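Local coordinates for protein type III effector XopAI (Xanthomonas citri, PDB 6K93) that has a mono-ADP-ribosyltransferase fold and probably binds arginine-containing peptides through that domain, at residues A151-N156 with S275-R280; S93-Q98 with H195-A200. All blocks are in the same frame, centred on the assembly; numbering follows the deposited sequence.

Contact 1: residues A151-N156 with S275-R280; sequences AQMKWN and SMFSER
Met153, in the last turn of helix 136-156, reaches the Phe277 ring with its sulfur. SD lies 3.5 Å from Phe277 CD1 and equally near CE1, so the sulfur straddles one ring bond. From SD the ring centroid is 4.5 Å away, in a direction 68° off the ring normal: an oblique Met-aromatic contact. Met153 CG is anti to the backbone N (chi1 -171°), which sends the chain out toward the loop; a bend at chi3 then turns the methyl aside, and CE rests 3.5 Å from Met276 O. This is the tight part. Met276 CB sits 4.0 Å above the plane of the Phe277 ring, over its centre, while Leu168 and Leu171 of helix 165-174 also touch the buried ring. The side toward solvent is looser. There the Met276 side chain, partly exposed, stays beyond 4.5 Å from residues 151-156 and touches His157 and Tyr214 instead. Arg149 NH1, one turn back on the same helix, is hydrogen-bonded to Phe277 O. Across the two segments themselves no hydrogen bond forms, so the join between the helix end and the loop between strands 272-273 and 285-288 probably depends on shape and on the sulfur-ring contact, with the nearby Arg149 bond fixing the loop backbone.

Contact 2: residues S93-Q98 with H195-A200; sequences SDLIKQ and HGLAFA
Gln98 NE2 donates to Ser93 O at 2.9 Å, with a fairly straight N-H...O angle of 161°, and also to Asn91 O. The Ser93 oxygen lies close to the amide plane of Gln98, whereas the donor is tilted from the plane of the Ser93 carbonyl. Two backbone carbonyls ahead of helix 95-109 therefore restrain the amide, and its aliphatic stem is left to pack against helix 194-209. Asp94 holds the N-cap position of helix 95-109: its OD1 accepts from Lys97 N at 3.1 Å, the donor lying well above the carboxylate plane. This capping bond closes the first turn, the very turn that presents Leu95 and Gln98. Leu197 CD1 approaches the glutamine stem, 3.8 Å from Gln98 CB, and passes the amide oxygen OE1 at 4.1 Å. The same methyl meets Leu95 CD2 at 4.1 Å. Leu95 and Gln98, three residues apart and so about one turn apart on the helix, thus share a single leucine methyl. With CG anti to its carbonyl carbon (chi1 -66°), Leu197, itself buried, extends toward both of them. Behind Leu197, helix 194-209 packs on helix 117-128, where the Phe199 ring makes an edge-to-face contact with Phe123.

Overall arrangement
Both contacts are small and partly buried, and neither has a hydrogen bond between its segments. Their centres lie 16 Å (contact 1) and 14 Å (contact 2) from the centre of the chain, so neither is central; the buried residue is Phe277 on the loop in one and Leu197 on a helix in the other. Contact 1 sets a loop of the three-stranded sheet against the end of helix 136-156, whereas contact 2 joins helices 95-109 and 194-209. Sulfur and an aromatic ring carry the first, aliphatic groups the second. Polar support comes from Arg149 of helix 136-156, bonded to the loop backbone, in contact 1, and from helix capping and a side-chain amide bonded to backbone carbonyls in contact 2. Their nearest atoms are about 11 Å apart.

Contact 1: residues A151-N156 with S275-R280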
loop_
_atom_site.group_PDB
_atom_site.type_symbol
_atom_site.label_atom_id
_atom_site.label_comp_id
_atom_site.label_asym_id
_atom_site.label_seq_id
_atom_site.Cartn_x
_atom_site.Cartn_y
_atom_site.Cartn_z
ATOM N N ALA A 151 -12.748 -13.735 -3.970
ATOM C CA ALA A 151 -13.540 -14.773 -3.322
ATOM C C ALA A 151 -13.117 -16.151 -3.806
ATOM O O ALA A 151 -12.994 -17.093 -3.007
ATOM C CB ALA A 151 -15.021 -14.516 -3.585
ATOM N N GLN A 152 -12.888 -16.291 -5.118
ATOM C CA GLN A 152 -12.414 -17.560 -5.658
ATOM C C GLN A 152 -11.029 -17.889 -5.120
ATOM O O GLN A 152 -10.714 -19.047 -4.837
ATOM C CB GLN A 152 -12.385 -17.507 -7.178
ATOM C CG GLN A 152 -12.209 -18.876 -7.813
ATOM C CD GLN A 152 -13.358 -19.813 -7.500
ATOM O OE1 GLN A 152 -14.528 -19.483 -7.721
ATOM N NE2 GLN A 152 -13.032 -20.991 -6.980
ATOM N N MET A 153 -10.190 -16.876 -4.969
ATOM C CA MET A 153 -8.850 -17.095 -4.447
ATOM C C MET A 153 -8.883 -17.617 -3.024
ATOM O O MET A 153 -8.094 -18.493 -2.662
ATOM C CB MET A 153 -8.040 -15.802 -4.497
ATOM C CG MET A 153 -6.596 -16.053 -4.159
ATOM S SD MET A 153 -5.560 -14.757 -4.800
ATOM C CE MET A 153 -5.950 -14.737 -6.554
ATOM N N LYS A 154 -9.766 -17.071 -2.193
ATOM C CA LYS A 154 -9.881 -17.540 -0.819
ATOM C C LYS A 154 -10.322 -18.997 -0.781
ATOM O O LYS A 154 -9.924 -19.749 0.120
ATOM C CB LYS A 154 -10.872 -16.676 -0.053
ATOM C CG LYS A 154 -10.332 -15.298 0.313
ATOM C CD LYS A 154 -11.470 -14.328 0.580
ATOM C CE LYS A 154 -12.330 -14.794 1.755
ATOM N NZ LYS A 154 -13.291 -13.732 2.177
ATOM N N TRP A 155 -11.156 -19.405 -1.740
ATOM C CA TRP A 155 -11.611 -20.790 -1.804
ATOM C C TRP A 155 -10.498 -21.718 -2.266
ATOM O O TRP A 155 -10.332 -22.819 -1.723
ATOM C CB TRP A 155 -12.803 -20.876 -2.744
ATOM C CG TRP A 155 -13.357 -22.234 -2.905
ATOM C CD1 TRP A 155 -13.137 -23.096 -3.932
ATOM C CD2 TRP A 155 -14.249 -22.886 -2.006
ATOM N NE1 TRP A 155 -13.838 -24.265 -3.722
ATOM C CE2 TRP A 155 -14.530 -24.156 -2.543
ATOM C CE3 TRP A 155 -14.836 -22.518 -0.789
ATOM C CZ2 TRP A 155 -15.374 -25.061 -1.907
ATOM C CZ3 TRP A 155 -15.672 -23.417 -0.160
ATOM C CH2 TRP A 155 -15.934 -24.674 -0.721
ATOM N N ASN A 156 -9.722 -21.288 -3.261
ATOM C CA ASN A 156 -8.644 -22.104 -3.815
ATOM C C ASN A 156 -7.399 -22.126 -2.941
ATOM O O ASN A 156 -6.541 -23.001 -3.121
ATOM C CB ASN A 156 -8.259 -21.588 -5.202
ATOM C CG ASN A 156 -9.382 -21.725 -6.201
ATOM O OD1 ASN A 156 -10.322 -22.483 -5.985
ATOM N ND2 ASN A 156 -9.285 -20.988 -7.307
ATOM N N SER A 275 2.536 -11.082 -5.015
ATOM C CA SER A 275 2.464 -11.575 -6.395
ATOM C C SER A 275 1.196 -12.386 -6.660
ATOM O O SER A 275 0.643 -12.324 -7.766
ATOM C CB SER A 275 3.716 -12.399 -6.725
ATOM O OG SER A 275 3.884 -13.497 -5.825
ATOM N N MET A 276 0.705 -13.120 -5.666
ATOM C CA MET A 276 -0.532 -13.884 -5.835
ATOM C C MET A 276 -1.731 -12.997 -6.181
ATOM O O MET A 276 -2.700 -13.479 -6.800
ATOM C CB MET A 276 -0.826 -14.654 -4.537
ATOM C CG MET A 276 0.130 -15.766 -4.208
ATOM S SD MET A 276 -0.738 -17.337 -4.369
ATOM C CE MET A 276 -2.038 -17.147 -3.149
ATOM N N PHE A 277 -1.705 -11.716 -5.765
ATOM C CA PHE A 277 -2.846 -10.821 -5.900
ATOM C C PHE A 277 -2.657 -9.805 -7.001
ATOM O O PHE A 277 -3.618 -9.156 -7.395
ATOM C CB PHE A 277 -3.096 -10.126 -4.559
ATOM C CG PHE A 277 -3.014 -11.071 -3.424
ATOM C CD1 PHE A 277 -3.977 -12.060 -3.298
ATOM C CD2 PHE A 277 -1.968 -11.035 -2.535
ATOM C CE1 PHE A 277 -3.901 -12.990 -2.278
ATOM C CE2 PHE A 277 -1.888 -11.941 -1.503
ATOM C CZ PHE A 277 -2.837 -12.929 -1.380
ATOM N N SER A 278 -1.454 -9.691 -7.528
ATOM C CA SER A 278 -1.101 -8.625 -8.444
ATOM C C SER A 278 -1.711 -8.845 -9.820
ATOM O O SER A 278 -1.914 -9.977 -10.283
ATOM C CB SER A 278 0.418 -8.560 -8.568
ATOM O OG SER A 278 0.817 -7.519 -9.428
ATOM N N GLU A 279 -1.963 -7.727 -10.493
ATOM C CA GLU A 279 -2.332 -7.718 -11.898
ATOM C C GLU A 279 -1.158 -7.929 -12.826
ATOM O O GLU A 279 -1.377 -8.094 -14.028
ATOM C CB GLU A 279 -3.005 -6.388 -12.255
ATOM C CG GLU A 279 -4.318 -6.278 -11.605
ATOM C CD GLU A 279 -5.315 -5.444 -12.382
ATOM O OE1 GLU A 279 -4.932 -4.783 -13.373
ATOM O OE2 GLU A 279 -6.459 -5.476 -11.950
ATOM N N ARG A 280 0.063 -7.912 -12.310
ATOM C CA ARG A 280 1.258 -8.242 -13.086
ATOM C C ARG A 280 1.836 -9.521 -12.481
ATOM O O ARG A 280 2.729 -9.467 -11.628
ATOM C CB ARG A 280 2.240 -7.074 -13.099
ATOM C CG ARG A 280 1.841 -6.047 -14.180
ATOM C CD ARG A 280 2.798 -4.869 -14.253
ATOM N NE ARG A 280 2.958 -4.252 -12.941
ATOM C CZ ARG A 280 1.982 -3.647 -12.275
ATOM N NH1 ARG A 280 0.776 -3.545 -12.817
ATOM N NH2 ARG A 280 2.214 -3.130 -11.079
#

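Contact 2: residues S93-Q98 with H195-A200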
loop_
_atom_site.group_PDB
_atom_site.type_symbol
_atom_site.label_atom_id
_atom_site.label_comp_id
_atom_site.label_asym_id
_atom_site.label_seq_id
_atom_site.Cartn_x
_atom_site.Cartn_y
_atom_site.Cartn_z
ATOM N N SER A 93 -15.060 15.331 5.585
ATOM C CA SER A 93 -14.878 16.385 6.581
ATOM C C SER A 93 -13.532 16.233 7.286
ATOM O O SER A 93 -13.122 15.122 7.637
ATOM C CB SER A 93 -16.040 16.393 7.582
ATOM O OG SER A 93 -15.905 15.348 8.528
ATOM N N ASP A 94 -12.849 17.363 7.440
ATOM C CA ASP A 94 -11.545 17.514 8.051
ATOM C C ASP A 94 -10.625 16.358 7.724
ATOM O O ASP A 94 -10.343 15.501 8.571
ATOM C CB ASP A 94 -11.644 17.674 9.564
ATOM C CG ASP A 94 -10.398 18.284 10.149
ATOM O OD1 ASP A 94 -9.385 18.418 9.422
ATOM O OD2 ASP A 94 -10.419 18.648 11.343
ATOM N N LEU A 95 -10.129 16.374 6.494
ATOM C CA LEU A 95 -9.245 15.311 6.040
ATOM C C LEU A 95 -7.912 15.311 6.777
ATOM O O LEU A 95 -7.298 14.251 6.955
ATOM C CB LEU A 95 -9.026 15.437 4.537
ATOM C CG LEU A 95 -10.271 15.111 3.699
ATOM C CD1 LEU A 95 -10.055 15.539 2.262
ATOM C CD2 LEU A 95 -10.601 13.624 3.792
ATOM N N ILE A 96 -7.433 16.475 7.209
ATOM C CA ILE A 96 -6.200 16.497 7.990
ATOM C C ILE A 96 -6.392 15.766 9.319
ATOM O O ILE A 96 -5.537 14.977 9.742
ATOM C CB ILE A 96 -5.739 17.955 8.188
ATOM C CG1 ILE A 96 -5.227 18.490 6.848
ATOM C CG2 ILE A 96 -4.662 18.037 9.231
ATOM C CD1 ILE A 96 -4.596 19.869 6.898
ATOM N N LYS A 97 -7.531 15.987 9.984
ATOM C CA LYS A 97 -7.802 15.246 11.213
ATOM C C LYS A 97 -7.972 13.756 10.932
ATOM O O LYS A 97 -7.495 12.914 11.701
ATOM C CB LYS A 97 -9.052 15.795 11.908
ATOM C CG LYS A 97 -9.405 15.068 13.192
ATOM C CD LYS A 97 -10.466 15.834 13.976
ATOM C CE LYS A 97 -10.557 15.350 15.420
ATOM N NZ LYS A 97 -11.343 16.278 16.288
ATOM N N GLN A 98 -8.645 13.401 9.832
ATOM C CA GLN A 98 -8.771 11.981 9.497
ATOM C C GLN A 98 -7.411 11.334 9.311
ATOM O O GLN A 98 -7.188 10.199 9.741
ATOM C CB GLN A 98 -9.576 11.799 8.223
ATOM C CG GLN A 98 -11.033 12.052 8.367
ATOM C CD GLN A 98 -11.756 11.619 7.128
ATOM O OE1 GLN A 98 -11.689 10.457 6.726
ATOM N NE2 GLN A 98 -12.453 12.559 6.497
ATOM N N HIS A 195 -10.326 9.489 -0.888
ATOM C CA HIS A 195 -10.089 8.253 -1.633
ATOM C C HIS A 195 -8.826 7.547 -1.146
ATOM O O HIS A 195 -8.803 6.321 -0.948
ATOM C CB HIS A 195 -9.971 8.546 -3.117
ATOM C CG HIS A 195 -11.248 9.019 -3.719
ATOM N ND1 HIS A 195 -11.802 10.238 -3.399
ATOM C CD2 HIS A 195 -12.091 8.431 -4.602
ATOM C CE1 HIS A 195 -12.942 10.369 -4.058
ATOM N NE2 HIS A 195 -13.132 9.294 -4.805
ATOM N N GLY A 196 -7.751 8.306 -0.981
ATOM C CA GLY A 196 -6.505 7.727 -0.518
ATOM C C GLY A 196 -6.620 7.122 0.865
ATOM O O GLY A 196 -6.084 6.049 1.126
ATOM N N LEU A 197 -7.289 7.820 1.780
ATOM C CA LEU A 197 -7.419 7.297 3.137
ATOM C C LEU A 197 -8.228 6.007 3.152
ATOM O O LEU A 197 -7.907 5.067 3.884
ATOM C CB LEU A 197 -8.057 8.349 4.055
ATOM C CG LEU A 197 -7.194 9.580 4.286
ATOM C CD1 LEU A 197 -8.027 10.647 4.971
ATOM C CD2 LEU A 197 -5.947 9.271 5.088
ATOM N N ALA A 198 -9.283 5.935 2.337
ATOM C CA ALA A 198 -10.098 4.731 2.271
ATOM C C ALA A 198 -9.301 3.564 1.691
ATOM O O ALA A 198 -9.356 2.453 2.210
ATOM C CB ALA A 198 -11.353 5.006 1.430
ATOM N N PHE A 199 -8.556 3.801 0.610
ATOM C CA PHE A 199 -7.662 2.787 0.067
ATOM C C PHE A 199 -6.679 2.313 1.142
ATOM O O PHE A 199 -6.427 1.111 1.309
ATOM C CB PHE A 199 -6.847 3.379 -1.104
ATOM C CG PHE A 199 -7.403 3.126 -2.481
ATOM C CD1 PHE A 199 -8.573 3.755 -2.912
ATOM C CD2 PHE A 199 -6.737 2.318 -3.368
ATOM C CE1 PHE A 199 -9.076 3.542 -4.202
ATOM C CE2 PHE A 199 -7.228 2.092 -4.652
ATOM C CZ PHE A 199 -8.384 2.705 -5.071
ATOM N N ALA A 200 -6.071 3.265 1.858
ATOM C CA ALA A 200 -5.008 2.932 2.805
ATOM C C ALA A 200 -5.491 1.953 3.862
ATOM O O ALA A 200 -4.771 1.011 4.220
ATOM C CB ALA A 200 -4.474 4.216 3.444
#